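Response regulator ChrA (PDB 4YN8) serves as the response regulator of a haem-sensing two-component system in Corynebacterium diphtheriae and probably binds DNA to regulate transcription. Local coordinates at residues N153-L158 against A192-A197. The protein carries 1 engineered substitution. Numbering follows the deposited sequence.
Sequences NLEQGL and AAITAA
Glu155 OE2 forms a salt bridge with Arg198 of helix 190-199, while the aliphatic part of the same side chain packs on Ile194 of that helix. Both residues belong to the LuxR-type helix-turn-helix region, where the last turn of helix 145-155 meets helix 190-199; Glu155 CA and Ile194 CA are 6.0 Å apart. Positive phi at Gly157 (89°), the bond from Gly157 N to Leu154 O at 3.0 Å and a second, weak one from Leu158 N to Asn153 O identify the end of helix 145-155 as a Schellman motif. Ile194 supplies most of the apolar contact of helix 190-199, burying 74 Å², the largest share of any residue here. Its chi1 of -67° sets CG1 beside the backbone N, and the turn at chi2 (-61°) then brings CD1 to the main chain, 3.2 Å from Glu155 N, a tight approach that is packing and not polar. The same methyl meets Leu154 CB at 3.6 Å; Leu154 also touches Leu163 and Leu178, which joins it to helices 160-167 and 171-185. The side chains of Glu155 and Ile194 cross at about a right angle. Nearer the backbone than the carboxylate, Glu155 CG lies 4.1 Å from Ile194 CG2.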
loop_
_atom_site.group_PDB
_atom_site.type_symbol
_atom_site.label_atom_id
_atom_site.label_comp_id
_atom_site.label_asym_id
_atom_site.label_seq_id
_atom_site.Cartn_x
_atom_site.Cartn_y
_atom_site.Cartn_z
ATOM N N ASN A 153 -34.006 -15.397 -6.056
ATOM C CA ASN A 153 -34.201 -16.705 -6.708
ATOM C C ASN A 153 -33.335 -17.831 -6.168
ATOM O O ASN A 153 -33.793 -19.003 -6.120
ATOM C CB ASN A 153 -34.067 -16.546 -8.244
ATOM C CG ASN A 153 -35.229 -15.789 -8.846
ATOM O OD1 ASN A 153 -35.219 -14.562 -9.017
ATOM N ND2 ASN A 153 -36.263 -16.497 -9.108
ATOM N N LEU A 154 -32.123 -17.524 -5.720
ATOM C CA LEU A 154 -31.295 -18.516 -5.048
ATOM C C LEU A 154 -32.021 -19.016 -3.781
ATOM O O LEU A 154 -31.902 -20.200 -3.428
ATOM C CB LEU A 154 -29.946 -17.969 -4.571
ATOM C CG LEU A 154 -28.697 -17.918 -5.423
ATOM C CD1 LEU A 154 -27.552 -17.373 -4.559
ATOM C CD2 LEU A 154 -28.353 -19.294 -6.012
ATOM N N GLU A 155 -32.713 -18.100 -3.110
ATOM C CA GLU A 155 -33.462 -18.445 -1.862
ATOM C C GLU A 155 -34.557 -19.478 -2.156
ATOM O O GLU A 155 -34.903 -20.283 -1.288
ATOM C CB GLU A 155 -34.112 -17.194 -1.282
ATOM C CG GLU A 155 -34.639 -17.398 0.137
ATOM C CD GLU A 155 -35.394 -16.212 0.724
ATOM O OE1 GLU A 155 -35.935 -15.380 -0.057
ATOM O OE2 GLU A 155 -35.542 -16.174 1.994
ATOM N N GLN A 156 -35.140 -19.432 -3.353
ATOM C CA GLN A 156 -36.150 -20.391 -3.769
ATOM C C GLN A 156 -35.584 -21.732 -4.239
ATOM O O GLN A 156 -36.337 -22.588 -4.636
ATOM C CB GLN A 156 -37.033 -19.783 -4.842
ATOM C CG GLN A 156 -37.814 -18.587 -4.357
ATOM C CD GLN A 156 -38.358 -17.783 -5.507
ATOM O OE1 GLN A 156 -39.109 -18.300 -6.313
ATOM N NE2 GLN A 156 -37.955 -16.533 -5.612
ATOM N N GLY A 157 -34.274 -21.892 -4.178
ATOM C CA GLY A 157 -33.578 -23.125 -4.430
ATOM C C GLY A 157 -33.195 -23.363 -5.875
ATOM O O GLY A 157 -32.967 -24.488 -6.264
ATOM N N LEU A 158 -33.099 -22.311 -6.680
ATOM C CA LEU A 158 -32.817 -22.510 -8.104
ATOM C C LEU A 158 -31.352 -22.768 -8.331
ATOM O O LEU A 158 -30.503 -22.121 -7.740
ATOM C CB LEU A 158 -33.277 -21.293 -8.905
ATOM C CG LEU A 158 -34.713 -21.278 -9.356
ATOM C CD1 LEU A 158 -35.710 -21.190 -8.216
ATOM C CD2 LEU A 158 -34.913 -20.129 -10.314
ATOM N N ALA A 192 -24.512 -20.156 2.163
ATOM C CA ALA A 192 -24.026 -19.116 3.049
ATOM C C ALA A 192 -24.463 -17.732 2.550
ATOM O O ALA A 192 -24.674 -16.812 3.353
ATOM C CB ALA A 192 -22.513 -19.154 3.178
ATOM N N ALA A 193 -24.532 -17.578 1.218
ATOM C CA ALA A 193 -25.019 -16.342 0.642
ATOM C C ALA A 193 -26.456 -16.042 1.046
ATOM O O ALA A 193 -26.818 -14.892 1.317
ATOM C CB ALA A 193 -24.931 -16.358 -0.872
ATOM N N ILE A 194 -27.279 -17.058 1.034
ATOM C CA ILE A 194 -28.661 -16.867 1.429
ATOM C C ILE A 194 -28.745 -16.476 2.905
ATOM O O ILE A 194 -29.474 -15.537 3.247
ATOM C CB ILE A 194 -29.537 -18.109 1.170
ATOM C CG1 ILE A 194 -29.683 -18.367 -0.343
ATOM C CG2 ILE A 194 -30.929 -17.955 1.798
ATOM C CD1 ILE A 194 -30.360 -17.211 -1.058
ATOM N N THR A 195 -28.032 -17.199 3.756
ATOM C CA THR A 195 -27.967 -16.816 5.189
ATOM C C THR A 195 -27.487 -15.379 5.390
ATOM O O THR A 195 -28.116 -14.613 6.138
ATOM C CB THR A 195 -27.049 -17.772 5.959
ATOM O OG1 THR A 195 -27.586 -19.075 5.811
ATOM C CG2 THR A 195 -26.986 -17.429 7.414
ATOM N N ALA A 196 -26.428 -14.976 4.713
ATOM C CA ALA A 196 -25.942 -13.619 4.855
ATOM C C ALA A 196 -26.954 -12.596 4.339
ATOM O O ALA A 196 -27.127 -11.543 4.928
ATOM C CB ALA A 196 -24.607 -13.428 4.155
ATOM N N ALA A 197 -27.614 -12.909 3.215
ATOM C CA ALA A 197 -28.563 -11.989 2.615
ATOM C C ALA A 197 -29.770 -11.815 3.544
ATOM O O ALA A 197 -30.325 -10.742 3.645
ATOM C CB ALA A 197 -29.027 -12.505 1.289
#